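Local coordinates for protein proteinase K (Serratia sp., PDB 2B6N) that probably cleaves peptide bonds inside proteins as a calcium-binding, subtilisin-like serine endopeptidase of the proteinase K type, from a psychrotrophic bacterium, at residues T34-D39 with N119-P124; G109-I114 with S136-D141. All blocks are in the same frame, centred on the assembly; numbering follows the deposited sequence.

Contact 1 (T34-D39 with N119-P124); sequences TAFVID and NNASGP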
loop_
_atom_site.group_PDB
_atom_site.type_symbol
_atom_site.label_atom_id
_atom_site.label_comp_id
_atom_site.label_asym_id
_atom_site.label_seq_id
_atom_site.Cartn_x
_atom_site.Cartn_y
_atom_site.Cartn_z
ATOM N N THR A 34 10.799 -2.002 -7.462
ATOM C CA THR A 34 9.910 -3.157 -7.429
ATOM C C THR A 34 9.019 -3.078 -6.192
ATOM O O THR A 34 9.491 -2.838 -5.084
ATOM C CB THR A 34 10.708 -4.480 -7.416
ATOM O OG1 THR A 34 11.526 -4.535 -8.585
ATOM C CG2 THR A 34 9.766 -5.690 -7.446
ATOM N N ALA A 35 7.722 -3.251 -6.408
ATOM C CA ALA A 35 6.754 -3.225 -5.330
ATOM C C ALA A 35 6.234 -4.633 -5.145
ATOM O O ALA A 35 5.638 -5.206 -6.056
ATOM C CB ALA A 35 5.600 -2.278 -5.673
ATOM N N PHE A 36 6.467 -5.173 -3.959
ATOM C CA PHE A 36 6.021 -6.517 -3.582
ATOM C C PHE A 36 4.649 -6.438 -2.897
ATOM O O PHE A 36 4.480 -5.767 -1.878
ATOM C CB PHE A 36 7.073 -7.162 -2.679
ATOM C CG PHE A 36 8.367 -7.445 -3.392
ATOM C CD1 PHE A 36 9.411 -6.505 -3.399
ATOM C CD2 PHE A 36 8.538 -8.643 -4.077
ATOM C CE1 PHE A 36 10.621 -6.770 -4.082
ATOM C CE2 PHE A 36 9.740 -8.923 -4.758
ATOM C CZ PHE A 36 10.775 -7.990 -4.768
ATOM N N VAL A 37 3.660 -7.112 -3.474
ATOM C CA VAL A 37 2.301 -7.022 -2.971
ATOM C C VAL A 37 1.989 -8.304 -2.210
ATOM O O VAL A 37 1.773 -9.352 -2.820
ATOM C CB VAL A 37 1.301 -6.787 -4.120
ATOM C CG1 VAL A 37 -0.136 -6.680 -3.565
ATOM C CG2 VAL A 37 1.685 -5.516 -4.893
ATOM N N ILE A 38 2.033 -8.222 -0.885
ATOM C CA ILE A 38 1.828 -9.403 -0.027
ATOM C C ILE A 38 0.342 -9.459 0.314
ATOM O O ILE A 38 -0.133 -8.656 1.100
ATOM C CB ILE A 38 2.694 -9.316 1.272
ATOM C CG1 ILE A 38 4.179 -9.109 0.910
ATOM C CG2 ILE A 38 2.467 -10.586 2.156
ATOM C CD1 ILE A 38 5.116 -8.758 2.098
ATOM N N ASP A 39 -0.392 -10.375 -0.314
ATOM C CA ASP A 39 -1.842 -10.233 -0.370
ATOM C C ASP A 39 -2.455 -11.517 -0.945
ATOM O O ASP A 39 -1.886 -12.620 -0.791
ATOM C CB ASP A 39 -2.184 -8.997 -1.246
ATOM C CG ASP A 39 -3.459 -8.298 -0.824
ATOM O OD1 ASP A 39 -4.559 -8.918 -0.940
ATOM O OD2 ASP A 39 -3.368 -7.107 -0.408
ATOM N N ASN A 119 14.435 -12.072 1.301
ATOM C CA ASN A 119 15.449 -12.906 0.676
ATOM C C ASN A 119 15.575 -12.723 -0.827
ATOM O O ASN A 119 16.617 -13.048 -1.392
ATOM C CB ASN A 119 15.252 -14.383 1.060
ATOM C CG ASN A 119 15.370 -14.604 2.557
ATOM O OD1 ASN A 119 16.149 -13.930 3.244
ATOM N ND2 ASN A 119 14.598 -15.535 3.075
ATOM N N ASN A 120 14.536 -12.183 -1.464
ATOM C CA ASN A 120 14.469 -12.134 -2.926
ATOM C C ASN A 120 14.473 -10.746 -3.556
ATOM O O ASN A 120 14.748 -10.609 -4.748
ATOM C CB ASN A 120 13.274 -12.921 -3.421
ATOM C CG ASN A 120 13.508 -14.404 -3.330
ATOM O OD1 ASN A 120 14.113 -14.993 -4.225
ATOM N ND2 ASN A 120 13.089 -15.006 -2.232
ATOM N N ALA A 121 14.180 -9.723 -2.770
ATOM C CA ALA A 121 14.227 -8.358 -3.296
ATOM C C ALA A 121 15.636 -8.010 -3.801
ATOM O O ALA A 121 16.637 -8.332 -3.158
ATOM C CB ALA A 121 13.773 -7.353 -2.247
ATOM N N SER A 122 15.700 -7.377 -4.968
ATOM C CA SER A 122 16.966 -6.889 -5.530
ATOM C C SER A 122 16.737 -5.481 -6.075
ATOM O O SER A 122 15.807 -5.265 -6.851
ATOM C CB SER A 122 17.463 -7.822 -6.647
ATOM N N GLY A 123 17.547 -4.520 -5.644
ATOM C CA GLY A 123 17.406 -3.141 -6.128
ATOM C C GLY A 123 16.402 -2.391 -5.274
ATOM O O GLY A 123 15.895 -2.948 -4.296
ATOM N N PRO A 124 16.080 -1.136 -5.642
ATOM C CA PRO A 124 15.117 -0.374 -4.818
ATOM C C PRO A 124 13.787 -1.137 -4.733
ATOM O O PRO A 124 13.244 -1.554 -5.769
ATOM C CB PRO A 124 14.933 0.935 -5.593
ATOM C CG PRO A 124 16.144 1.021 -6.525
ATOM C CD PRO A 124 16.534 -0.387 -6.829
HETATM O O HOH W 1 13.971 -3.325 -7.756
#
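Phe36 and Ala121 meet where strand 34-39, an inner strand of the parallel sheet of the subtilase fold that ends at the predicted charge-relay aspartate Asp39, runs past the loop that leads from helix 107-120 into strand 125-129, its neighbour in the sheet. The Phe36 ring reaches the loop with its outer end: CE1 lies 3.7 Å from the methyl CB of Ala121, and CZ comes 3.8 Å from Ala121 CA. The methyl stands obliquely to the ring. With CG beside the backbone N and opposite the carbonyl carbon (chi1 -67°), the ring leans back along its own strand toward Thr34, whose CG2 sits 3.6 Å above one ring face, displaced toward the rim. Phe36 is thus packed by a methyl of its own strand and by one from the loop, while Val94 and Ala127 of the two flanking strands also touch it. Ala121 is the first residue after the helix to abandon helical backbone angles, and its methyl also touches Ile151.

Three residues on, the loop joins the sheet. Thr34 N donates to Pro124 O, 3.0 Å away, in a fairly straight bond (159° at the hydrogen) tilted 19° from the carbonyl plane; further backbone bonds from Thr34 and Phe36 to strand 125-129 continue the parallel pairing. Beside this bond a water bridges the strand and the loop. It accepts from Thr34 OG1 and donates to the carbonyl oxygens of Ser122 and Pro124, so Pro124 O takes two hydrogen bonds, one from the strand's N-H and one from the water. The water stands 2.9 Å from Thr34 OG1 and 2.8 Å from Ser122 O.

Contact 2 (G109-I114 with S136-D141); sequences GVIAGI and SQATDD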
loop_
_atom_site.group_PDB
_atom_site.type_symbol
_atom_site.label_atom_id
_atom_site.label_comp_id
_atom_site.label_asym_id
_atom_site.label_seq_id
_atom_site.Cartn_x
_atom_site.Cartn_y
_atom_site.Cartn_z
ATOM N N GLY A 109 2.124 -18.379 7.173
ATOM C CA GLY A 109 2.197 -18.108 5.728
ATOM C C GLY A 109 2.532 -16.645 5.449
ATOM O O GLY A 109 3.301 -16.332 4.527
ATOM N N VAL A 110 1.968 -15.748 6.258
ATOM C CA VAL A 110 2.261 -14.321 6.102
ATOM C C VAL A 110 3.744 -14.064 6.371
ATOM O O VAL A 110 4.398 -13.331 5.625
ATOM C CB VAL A 110 1.399 -13.448 7.031
ATOM C CG1 VAL A 110 1.905 -11.977 7.031
ATOM C CG2 VAL A 110 -0.081 -13.535 6.616
ATOM N N ILE A 111 4.250 -14.658 7.449
ATOM C CA ILE A 111 5.682 -14.575 7.786
ATOM C C ILE A 111 6.566 -15.166 6.675
ATOM O O ILE A 111 7.600 -14.581 6.310
ATOM C CB ILE A 111 5.989 -15.200 9.183
ATOM C CG1 ILE A 111 5.407 -14.314 10.307
ATOM C CG2 ILE A 111 7.500 -15.454 9.344
ATOM C CD1 ILE A 111 5.370 -14.974 11.660
ATOM N N ALA A 112 6.157 -16.314 6.126
ATOM C CA ALA A 112 6.842 -16.880 4.963
ATOM C C ALA A 112 6.947 -15.867 3.817
ATOM O O ALA A 112 8.008 -15.736 3.211
ATOM C CB ALA A 112 6.171 -18.200 4.490
ATOM N N GLY A 113 5.857 -15.157 3.529
ATOM C CA GLY A 113 5.850 -14.126 2.461
ATOM C C GLY A 113 6.768 -12.935 2.757
ATOM O O GLY A 113 7.464 -12.421 1.862
ATOM N N ILE A 114 6.752 -12.482 4.006
ATOM C CA ILE A 114 7.644 -11.386 4.431
ATOM C C ILE A 114 9.098 -11.811 4.203
ATOM O O ILE A 114 9.888 -11.074 3.597
ATOM C CB ILE A 114 7.438 -11.035 5.919
ATOM C CG1 ILE A 114 6.025 -10.482 6.162
ATOM C CG2 ILE A 114 8.479 -10.005 6.376
ATOM C CD1 ILE A 114 5.568 -10.507 7.638
ATOM N N SER A 136 1.283 -9.837 17.220
ATOM C CA SER A 136 2.174 -10.975 17.049
ATOM C C SER A 136 3.609 -10.482 16.956
ATOM O O SER A 136 3.988 -9.873 15.959
ATOM C CB SER A 136 1.818 -11.754 15.777
ATOM O OG SER A 136 2.764 -12.797 15.526
ATOM N N GLN A 137 4.412 -10.749 17.984
ATOM C CA GLN A 137 5.822 -10.346 17.941
ATOM C C GLN A 137 6.562 -11.075 16.814
ATOM O O GLN A 137 7.464 -10.521 16.210
ATOM C CB GLN A 137 6.514 -10.581 19.282
ATOM C CG GLN A 137 7.923 -9.995 19.339
ATOM C CD GLN A 137 7.936 -8.498 19.183
ATOM O OE1 GLN A 137 7.088 -7.796 19.743
ATOM N NE2 GLN A 137 8.885 -7.986 18.391
ATOM N N ALA A 138 6.174 -12.324 16.538
ATOM C CA ALA A 138 6.775 -13.100 15.437
ATOM C C ALA A 138 6.586 -12.388 14.094
ATOM O O ALA A 138 7.539 -12.276 13.286
ATOM C CB ALA A 138 6.182 -14.537 15.398
ATOM N N THR A 139 5.367 -11.900 13.858
ATOM C CA THR A 139 5.081 -11.145 12.645
ATOM C C THR A 139 5.867 -9.825 12.613
ATOM O O THR A 139 6.475 -9.472 11.597
ATOM C CB THR A 139 3.575 -10.852 12.485
ATOM O OG1 THR A 139 2.851 -12.092 12.476
ATOM C CG2 THR A 139 3.313 -10.101 11.156
ATOM N N ASP A 140 5.840 -9.098 13.722
ATOM C CA ASP A 140 6.587 -7.842 13.842
ATOM C C ASP A 140 8.096 -8.024 13.593
ATOM O O ASP A 140 8.729 -7.209 12.915
ATOM C CB ASP A 140 6.357 -7.208 15.222
ATOM C CG ASP A 140 4.885 -6.947 15.529
ATOM O OD1 ASP A 140 4.050 -6.882 14.598
ATOM O OD2 ASP A 140 4.580 -6.785 16.733
ATOM N N ASP A 141 8.663 -9.095 14.150
ATOM C CA ASP A 141 10.084 -9.386 13.960
ATOM C C ASP A 141 10.417 -9.609 12.499
ATOM O O ASP A 141 11.475 -9.166 12.018
ATOM C CB ASP A 141 10.498 -10.643 14.722
ATOM C CG ASP A 141 10.611 -10.418 16.228
ATOM O OD1 ASP A 141 10.643 -9.253 16.694
ATOM O OD2 ASP A 141 10.654 -11.448 16.922
#
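Ile111 lays the end of its side chain over the first turn of helix 137-148, across Ala138 and Thr139, in a pairing of neighbouring helices of the subtilase alpha/beta fold. Helices 107-120 and 137-148 are joined through strand 125-129, and the short segments facing each other here run nearly parallel, 12° apart, with their axes 9.8 Å from one another. Ile111 CD1 does most of the touching: it lies 3.8 Å from the backbone N of Thr139 and 3.9 Å from the methyl CB of Ala138. Its CG1, placed beside the backbone N (chi1 -70°) with the chain extended beyond it, carries CD1 toward helix 137-148. The Ile111 and Thr139 side chains pass each other at a slant.

One turn further along, Ile114 meets the same threonine at about a right angle, its CD1 4.2 Å from Thr139 CG2. The two branches of Thr139 therefore divide the work, the hydroxyl lying against Ile111 and the methyl against Ile114. Ile114 is buried, and Ala142, Val143 and Ala146 of helix 137-148 extend its contact beyond this turn, while Met129 touches it from the sheet.

Van der Waals contact, much of it against backbone atoms and the Thr139 hydroxyl, carries the interface; no hydrogen bond crosses between the segments. Ser136 occupies the N-cap position, and Asp140, whose CB points away from 109-114, is held by a salt bridge to Arg171 and a hydrogen bond with Ser168. The hydroxyl of Thr139 that rests against Ile111 is also tied down: its OG1 shares a hydrogen bond with Ser136 OG, 3.1 Å away.

In the fold
Helix 107-120 links the two sites: its first half packs on helix 137-148 in contact 2, and its C-terminal end opens into the loop of contact 1. Along the chain the order is 34-39, 109-114, 119-124, 136-141, so the segments of the two contacts alternate. Their centres lie 15 Å apart, and their nearest atoms, about 4 Å apart, do not touch. Contact 1 ties the segment just after the helix to the central sheet; contact 2 ties the helix itself to its neighbour. The predicted catalytic Asp39, hydrogen-bonded to His72, ends the strand of contact 1. In contact 2 the side chain of Ile114 is about 11 Å from the side chain of Asp39.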